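Local coordinates for proline dehydrogenase (Deinococcus radiodurans, PDB 4H6Q), which catalyses the FAD-dependent oxidation of L-proline to delta-1-pyrroline-5-carboxylate, passing the electrons to a quinone in the first step of proline breakdown to glutamate, at residues His232-Lys241 against Leu266-Tyr275. Numbering follows the deposited sequence. Where two conformers were deposited one is given.
Sequences HDERIIDDVK and LQKQLAAEGY. With FAD (flavin-adenine dinucleotide), chain C.
Leu266 reaches across to Glu234 and Ile237 where two neighbouring outer helices of the beta8-alpha8 barrel run almost parallel, 9° between their axes and 13.1 Å apart. Its CD1 lies 3.5 Å from Glu234 CG and also meets Ile237 CD1, while CD2 rests against the Glu234 carboxylate, whose OE1 pairs with Arg263. One turn on, Ile237 CG2 is 4.2 Å from Leu270 CD2, and both side chains rest on Met258 of strand 254-259. Buried Leu266, Ile237 and Leu270 thus make the tightly packed part, joining the helix pair to the barrel wall.

Toward solvent, carbon contacts give way to charge. In the conformer modelled here Lys241, extended beyond CG (chi3 -169°), runs by the phenol end of Tyr275 and puts NZ 2.7 Å from Glu273 OE1, on that oxygen's syn lone pair. Gln269 NE2 holds the other oxygen, OE2, from above the carboxylate plane, so in that conformer both oxygens are held. A water links Tyr275 OH to Lys241 O.

At the opposite end His232 sits in the short loop between strand 227-230 and helix 234-246. Its N and ND1 both donate to FAD O2P, ND1 at 2.7 Å, while NE2 bonds Leu259 N. A leucine here would probably leave that phosphate oxygen with only the backbone N-H of the pair and Leu259 N without its acceptor. The chemistry divides by depth and position: apolar contacts seat the helices, a surface salt bridge, in the modelled conformer, joins Lys241, midway along helix 234-246, to Glu273, and the leading loop grips the cofactor's pyrophosphate.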
ATOM      1  N   HIS A 232      -6.294  -3.074  10.748  1.00 10.93           N
ATOM      2  CA  HIS A 232      -6.610  -2.399  12.010  1.00 11.28           C
ATOM      3  C   HIS A 232      -7.400  -3.338  12.941  1.00 12.14           C
ATOM      4  O   HIS A 232      -7.931  -2.908  13.972  1.00 13.41           O
ATOM      5  CB  HIS A 232      -7.407  -1.116  11.773  1.00 11.94           C
ATOM      6  CG  HIS A 232      -6.932  -0.332  10.582  1.00 10.39           C
ATOM      7  ND1 HIS A 232      -7.457  -0.533   9.316  1.00 11.54           N
ATOM      8  CD2 HIS A 232      -5.997   0.652  10.458  1.00 10.96           C
ATOM      9  CE1 HIS A 232      -6.845   0.274   8.461  1.00 10.70           C
ATOM     10  NE2 HIS A 232      -5.955   1.007   9.133  1.00 10.91           N
ATOM     11  N   ASP A 233      -7.480  -4.617  12.561  1.00 12.58           N
ATOM     12  CA  ASP A 233      -8.250  -5.613  13.326  1.00 13.05           C
ATOM     13  C   ASP A 233      -7.406  -6.109  14.517  1.00 13.70           C
ATOM     14  O   ASP A 233      -6.420  -6.810  14.345  1.00 13.93           O
ATOM     15  CB  ASP A 233      -8.631  -6.769  12.384  1.00 12.50           C
ATOM     16  CG  ASP A 233      -9.424  -7.849  13.056  1.00 12.84           C
ATOM     17  OD1 ASP A 233      -9.372  -8.041  14.297  1.00 15.62           O
ATOM     18  OD2 ASP A 233     -10.104  -8.589  12.299  1.00 16.17           O
ATOM     19  N   GLU A 234      -7.797  -5.705  15.723  1.00 13.80           N
ATOM     20  CA  GLU A 234      -7.005  -5.971  16.917  1.00 15.45           C
ATOM     21  C   GLU A 234      -6.912  -7.460  17.243  1.00 14.31           C
ATOM     22  O   GLU A 234      -5.895  -7.921  17.800  1.00 15.42           O
ATOM     23  CB  GLU A 234      -7.591  -5.224  18.109  1.00 20.70           C
ATOM     24  CG  GLU A 234      -6.783  -4.071  18.510  1.00 26.87           C
ATOM     25  CD  GLU A 234      -7.079  -3.546  19.890  1.00 28.01           C
ATOM     26  OE1 GLU A 234      -8.135  -2.891  20.004  1.00 28.59           O
ATOM     27  OE2 GLU A 234      -6.279  -3.773  20.853  1.00 27.58           O
ATOM     28  N   ARG A 235      -7.964  -8.222  16.920  1.00 15.48           N
ATOM     29  CA  ARG A 235      -7.930  -9.670  17.164  1.00 16.58           C
ATOM     30  C   ARG A 235      -6.812 -10.298  16.312  1.00 14.06           C
ATOM     31  O   ARG A 235      -6.050 -11.156  16.791  1.00 16.31           O
ATOM     32  CB  ARG A 235      -9.258 -10.339  16.835  1.00 21.36           C
ATOM     33  N   ILE A 236      -6.700  -9.853  15.064  1.00 12.83           N
ATOM     34  CA  ILE A 236      -5.647 -10.362  14.188  1.00 13.50           C
ATOM     35  C   ILE A 236      -4.265  -9.882  14.664  1.00 12.19           C
ATOM     36  O   ILE A 236      -3.306 -10.685  14.733  1.00 13.24           O
ATOM     37  CB  ILE A 236      -5.913 -10.001  12.708  1.00 13.55           C
ATOM     38  CG1 ILE A 236      -7.096 -10.817  12.218  1.00 15.29           C
ATOM     39  CG2 ILE A 236      -4.622 -10.261  11.870  1.00 14.49           C
ATOM     40  CD1 ILE A 236      -7.609 -10.338  10.850  1.00 16.34           C
ATOM     41  N   ILE A 237      -4.164  -8.598  14.980  1.00 11.57           N
ATOM     42  CA  ILE A 237      -2.877  -8.047  15.442  1.00 11.02           C
ATOM     43  C   ILE A 237      -2.400  -8.825  16.685  1.00 11.19           C
ATOM     44  O   ILE A 237      -1.209  -9.186  16.779  1.00 11.97           O
ATOM     45  CB  ILE A 237      -3.018  -6.533  15.748  1.00 11.18           C
ATOM     46  CG1 ILE A 237      -3.183  -5.746  14.429  1.00 12.45           C
ATOM     47  CG2 ILE A 237      -1.846  -5.988  16.591  1.00 12.30           C
ATOM     48  CD1 ILE A 237      -3.743  -4.364  14.555  1.00 14.13           C
ATOM     49  N   ASP A 238      -3.274  -9.066  17.665  1.00 11.99           N
ATOM     50  CA  ASP A 238      -2.856  -9.798  18.857  1.00 12.92           C
ATOM     51  C   ASP A 238      -2.403 -11.223  18.502  1.00 12.44           C
ATOM     52  O   ASP A 238      -1.443 -11.741  19.088  1.00 13.85           O
ATOM     53  CB  ASP A 238      -3.979  -9.871  19.899  1.00 14.51           C
ATOM     54  CG  ASP A 238      -4.301  -8.531  20.526  1.00 20.44           C
ATOM     55  OD1 ASP A 238      -3.479  -7.608  20.406  1.00 21.48           O
ATOM     56  OD2 ASP A 238      -5.397  -8.402  21.132  1.00 23.32           O
ATOM     57  N   ASP A 239      -3.072 -11.864  17.546  1.00 12.05           N
ATOM     58  CA  ASP A 239      -2.698 -13.228  17.160  1.00 12.63           C
ATOM     59  C   ASP A 239      -1.351 -13.219  16.416  1.00 12.25           C
ATOM     60  O   ASP A 239      -0.561 -14.153  16.567  1.00 12.74           O
ATOM     61  CB  ASP A 239      -3.777 -13.876  16.285  1.00 14.59           C
ATOM     62  CG  ASP A 239      -3.635 -15.364  16.207  1.00 20.33           C
ATOM     63  OD1 ASP A 239      -3.161 -15.992  17.178  1.00 22.10           O
ATOM     64  OD2 ASP A 239      -4.066 -15.921  15.180  1.00 24.53           O
ATOM     65  N   VAL A 240      -1.079 -12.173  15.624  1.00 11.61           N
ATOM     66  CA  VAL A 240       0.239 -12.054  14.980  1.00 11.45           C
ATOM     67  C   VAL A 240       1.345 -11.880  16.031  1.00 10.96           C
ATOM     68  O   VAL A 240       2.397 -12.511  15.933  1.00 12.11           O
ATOM     69  CB  VAL A 240       0.271 -10.950  13.903  1.00 12.05           C
ATOM     70  CG1 VAL A 240       1.723 -10.697  13.403  1.00 13.75           C
ATOM     71  CG2 VAL A 240      -0.662 -11.341  12.738  1.00 14.16           C
ATOM     72  N   LYS A 241       1.108 -11.047  17.052  1.00 11.31           N
ATOM     73  CA  LYS A 241       2.084 -10.882  18.128  0.57 11.20           C
ATOM     74  C   LYS A 241       2.372 -12.233  18.763  1.00 11.76           C
ATOM     75  O   LYS A 241       3.542 -12.585  19.054  1.00 12.14           O
ATOM     76  CB  LYS A 241       1.599  -9.927  19.229  0.57 12.59           C
ATOM     77  CG  LYS A 241       1.356  -8.502  18.802  0.57 14.45           C
ATOM     78  CD  LYS A 241       1.119  -7.648  20.026  0.57 15.92           C
ATOM     79  CE  LYS A 241       0.620  -6.313  19.627  0.57 16.25           C
ATOM     80  NZ  LYS A 241       0.324  -5.376  20.754  0.57 17.02           N
ATOM     81  N   LEU A 266      -3.509   2.485  18.411  1.00 15.66           N
ATOM     82  CA  LEU A 266      -2.790   1.220  18.178  1.00 15.76           C
ATOM     83  C   LEU A 266      -1.454   1.511  17.520  1.00 13.22           C
ATOM     84  O   LEU A 266      -0.450   0.864  17.842  1.00 13.55           O
ATOM     85  CB  LEU A 266      -3.579   0.195  17.326  1.00 18.58           C
ATOM     86  CG  LEU A 266      -4.817  -0.467  17.884  1.00 21.29           C
ATOM     87  CD1 LEU A 266      -5.223  -1.470  16.821  1.00 20.12           C
ATOM     88  CD2 LEU A 266      -4.491  -1.180  19.208  1.00 25.33           C
ATOM     89  N   GLN A 267      -1.428   2.453  16.584  1.00 12.49           N
ATOM     90  CA  GLN A 267      -0.190   2.809  15.901  1.00 12.75           C
ATOM     91  C   GLN A 267       0.850   3.183  16.949  1.00 14.16           C
ATOM     92  O   GLN A 267       2.001   2.709  16.918  1.00 14.00           O
ATOM     93  CB  GLN A 267      -0.408   3.971  14.939  1.00 12.95           C
ATOM     94  CG  GLN A 267      -1.340   3.675  13.761  1.00 13.19           C
ATOM     95  CD  GLN A 267      -1.723   4.900  12.981  1.00 13.16           C
ATOM     96  OE1 GLN A 267      -1.031   5.927  13.012  1.00 13.79           O
ATOM     97  NE2 GLN A 267      -2.845   4.809  12.239  1.00 14.23           N
ATOM     98  N   LYS A 268       0.480   4.072  17.868  1.00 14.30           N
ATOM     99  CA  LYS A 268       1.400   4.526  18.903  1.00 16.00           C
ATOM    100  C   LYS A 268       1.788   3.425  19.886  1.00 14.14           C
ATOM    101  O   LYS A 268       2.974   3.328  20.272  1.00 15.96           O
ATOM    102  CB  LYS A 268       0.796   5.734  19.615  1.00 17.38           C
ATOM    103  CG  LYS A 268       0.773   6.979  18.691  1.00 22.56           C
ATOM    104  CD  LYS A 268       0.143   8.184  19.431  1.00 27.28           C
ATOM    105  CE  LYS A 268      -0.071   9.409  18.519  1.00 30.05           C
ATOM    106  NZ  LYS A 268      -1.152  10.300  19.025  1.00 33.85           N
ATOM    107  N   GLN A 269       0.827   2.627  20.335  1.00 14.27           N
ATOM    108  CA  GLN A 269       1.071   1.550  21.281  1.00 14.46           C
ATOM    109  C   GLN A 269       2.028   0.514  20.740  1.00 12.11           C
ATOM    110  O   GLN A 269       2.980   0.094  21.422  1.00 13.34           O
ATOM    111  CB  GLN A 269      -0.252   0.899  21.699  1.00 16.77           C
ATOM    112  CG  GLN A 269      -0.068  -0.373  22.628  1.00 24.61           C
ATOM    113  CD  GLN A 269      -1.324  -1.312  22.647  1.00 33.65           C
ATOM    114  OE1 GLN A 269      -2.421  -0.911  22.274  1.00 36.85           O
ATOM    115  NE2 GLN A 269      -1.136  -2.562  23.097  1.00 38.52           N
ATOM    116  N   LEU A 270       1.824   0.094  19.507  1.00 12.35           N
ATOM    117  CA  LEU A 270       2.701  -0.906  18.884  1.00 11.11           C
ATOM    118  C   LEU A 270       4.130  -0.386  18.760  1.00 12.24           C
ATOM    119  O   LEU A 270       5.101  -1.120  19.054  1.00 12.74           O
ATOM    120  CB  LEU A 270       2.148  -1.296  17.502  1.00 11.98           C
ATOM    121  CG  LEU A 270       0.861  -2.117  17.552  1.00 13.44           C
ATOM    122  CD1 LEU A 270       0.222  -2.214  16.160  1.00 15.66           C
ATOM    123  CD2 LEU A 270       1.176  -3.485  18.108  1.00 15.82           C
ATOM    124  N   ALA A 271       4.303   0.881  18.413  1.00 12.28           N
ATOM    125  CA  ALA A 271       5.648   1.445  18.322  1.00 13.69           C
ATOM    126  C   ALA A 271       6.293   1.494  19.712  1.00 12.67           C
ATOM    127  O   ALA A 271       7.496   1.206  19.889  1.00 14.48           O
ATOM    128  CB  ALA A 271       5.563   2.857  17.750  1.00 15.00           C
ATOM    129  N   ALA A 272       5.513   1.799  20.741  1.00 13.73           N
ATOM    130  CA  ALA A 272       6.048   1.852  22.098  1.00 14.27           C
ATOM    131  C   ALA A 272       6.453   0.463  22.583  1.00 14.28           C
ATOM    132  O   ALA A 272       7.315   0.332  23.426  1.00 15.75           O
ATOM    133  CB  ALA A 272       5.027   2.498  23.062  1.00 15.93           C
ATOM    134  N   GLU A 273       5.833  -0.586  22.084  1.00 12.65           N
ATOM    135  CA  GLU A 273       6.171  -1.968  22.424  1.00 13.55           C
ATOM    136  C   GLU A 273       7.365  -2.456  21.604  1.00 13.68           C
ATOM    137  O   GLU A 273       7.840  -3.571  21.833  1.00 16.24           O
ATOM    138  CB  GLU A 273       4.950  -2.877  22.156  1.00 13.33           C
ATOM    139  CG  GLU A 273       3.850  -2.625  23.136  1.00 14.93           C
ATOM    140  CD  GLU A 273       2.583  -3.430  22.869  1.00 17.32           C
ATOM    141  OE1 GLU A 273       2.494  -4.078  21.818  1.00 18.27           O
ATOM    142  OE2 GLU A 273       1.656  -3.405  23.724  1.00 19.10           O
ATOM    143  N   GLY A 274       7.875  -1.649  20.666  1.00 12.64           N
ATOM    144  CA  GLY A 274       9.056  -2.060  19.897  1.00 13.04           C
ATOM    145  C   GLY A 274       8.712  -2.762  18.597  1.00 12.10           C
ATOM    146  O   GLY A 274       9.636  -3.257  17.937  1.00 14.75           O
ATOM    147  N   TYR A 275       7.431  -2.818  18.195  1.00 10.45           N
ATOM    148  CA  TYR A 275       7.113  -3.305  16.842  1.00 10.22           C
ATOM    149  C   TYR A 275       7.343  -2.217  15.815  1.00 10.29           C
ATOM    150  O   TYR A 275       7.209  -1.017  16.111  1.00 12.29           O
ATOM    151  CB  TYR A 275       5.655  -3.780  16.776  1.00 11.22           C
ATOM    152  CG  TYR A 275       5.383  -4.956  17.688  1.00 11.17           C
ATOM    153  CD1 TYR A 275       5.771  -6.264  17.313  1.00 11.56           C
ATOM    154  CD2 TYR A 275       4.832  -4.770  18.936  1.00 12.52           C
ATOM    155  CE1 TYR A 275       5.542  -7.319  18.143  1.00 12.26           C
ATOM    156  CE2 TYR A 275       4.609  -5.833  19.801  1.00 12.39           C
ATOM    157  CZ  TYR A 275       4.964  -7.103  19.419  1.00 12.25           C
ATOM    158  OH  TYR A 275       4.735  -8.158  20.296  1.00 14.74           O
TER
HETATM  159  PA  FAD C2001     -11.900  -4.612   9.163  0.55 14.40           P
HETATM  160  O1A FAD C2001     -12.305  -6.026   9.591  0.55 15.96           O
HETATM  161  O2A FAD C2001     -12.589  -4.017   8.004  0.55 18.64           O
HETATM  162  O5B FAD C2001     -11.978  -3.579  10.250  0.55 12.22           O
HETATM  163  C5B FAD C2001     -11.356  -3.818  11.502  0.55 12.38           C
HETATM  164  C4B FAD C2001     -11.536  -2.678  12.482  0.55 11.53           C
HETATM  165  O4B FAD C2001     -10.662  -1.643  12.092  0.55 10.79           O
HETATM  166  C3B FAD C2001     -12.882  -2.050  12.456  0.55 13.61           C
HETATM  167  O3B FAD C2001     -13.868  -2.727  13.218  0.55 16.46           O
HETATM  168  C2B FAD C2001     -12.566  -0.691  12.953  0.55 11.61           C
HETATM  169  O2B FAD C2001     -12.293  -0.681  14.337  0.55 15.55           O
HETATM  170  C1B FAD C2001     -11.298  -0.404  12.214  0.55 10.69           C
HETATM  171  N9A FAD C2001     -11.503   0.170  10.884  0.55  9.62           N
HETATM  172  C8A FAD C2001     -11.100  -0.382   9.669  0.55 10.01           C
HETATM  173  N7A FAD C2001     -11.432   0.399   8.640  0.55  9.02           N
HETATM  174  C5A FAD C2001     -12.045   1.527   9.177  0.55  7.85           C
HETATM  175  C6A FAD C2001     -12.603   2.667   8.629  0.55  9.64           C
HETATM  176  N6A FAD C2001     -12.599   2.898   7.221  0.55 10.71           N
HETATM  177  N1A FAD C2001     -13.142   3.572   9.461  0.55 10.89           N
HETATM  178  C2A FAD C2001     -13.154   3.400  10.799  0.55 12.06           C
HETATM  179  N3A FAD C2001     -12.635   2.311  11.387  0.55 10.34           N
HETATM  180  C4A FAD C2001     -12.080   1.398  10.596  0.55  9.21           C
HETATM  181  N1  FAD C2001      -6.635  -3.574   0.152  0.55  8.53           N
HETATM  182  C2  FAD C2001      -6.460  -3.793  -1.179  0.55  8.69           C
HETATM  183  O2  FAD C2001      -7.405  -4.458  -1.800  0.55  7.61           O
HETATM  184  N3  FAD C2001      -5.352  -3.371  -1.862  0.55  9.52           N
HETATM  185  C4  FAD C2001      -4.332  -2.677  -1.221  0.55  9.88           C
HETATM  186  O4  FAD C2001      -3.257  -2.253  -1.915  0.55 10.22           O
HETATM  187  C4X FAD C2001      -4.474  -2.408   0.211  0.55  9.57           C
HETATM  188  N5  FAD C2001      -3.500  -1.729   0.898  0.55  8.53           N
HETATM  189  C5X FAD C2001      -3.686  -1.549   2.251  0.55  6.88           C
HETATM  190  C6  FAD C2001      -2.703  -0.867   2.986  0.55  6.56           C
HETATM  191  C7  FAD C2001      -2.856  -0.695   4.385  0.55  7.52           C
HETATM  192  C7M FAD C2001      -1.788   0.045   5.187  0.55  9.74           C
HETATM  193  C8  FAD C2001      -4.010  -1.219   5.018  0.55  6.68           C
HETATM  194  C8M FAD C2001      -4.209  -1.066   6.501  0.55  6.42           C
HETATM  195  C9  FAD C2001      -5.002  -1.868   4.267  0.55  7.04           C
HETATM  196  C9A FAD C2001      -4.837  -2.050   2.908  0.55  8.79           C
HETATM  197  N10 FAD C2001      -5.835  -2.737   2.190  0.55 11.44           N
HETATM  198  C10 FAD C2001      -5.663  -2.909   0.839  0.55  9.36           C
HETATM  199  C1' FAD C2001      -7.009  -3.302   2.835  0.55 13.33           C
HETATM  200  C2' FAD C2001      -8.279  -2.514   2.759  0.55 16.62           C
HETATM  201  O2' FAD C2001      -7.893  -1.145   2.734  0.55 17.79           O
HETATM  202  C3' FAD C2001      -9.007  -3.194   3.945  0.55 19.73           C
HETATM  203  O3' FAD C2001      -9.904  -4.206   3.597  0.55 17.45           O
HETATM  204  C4' FAD C2001      -9.602  -2.322   4.979  0.55 21.36           C
HETATM  205  O4' FAD C2001      -8.546  -1.570   5.462  0.55 21.81           O
HETATM  206  C5' FAD C2001     -10.206  -3.201   6.064  0.55 18.59           C
HETATM  207  O5' FAD C2001      -9.695  -2.802   7.298  0.55 13.44           O
HETATM  208  P   FAD C2001      -9.125  -3.836   8.366  0.55 10.42           P
HETATM  209  O1P FAD C2001      -8.111  -4.924   7.900  0.55  9.51           O
HETATM  210  O2P FAD C2001      -8.792  -2.912   9.568  0.55 13.71           O
HETATM  211  O3P FAD C2001     -10.392  -4.644   8.957  0.55 13.05           O
HETATM  212  O   HOH W   1       5.404 -10.595  19.493  1.00 22.33           O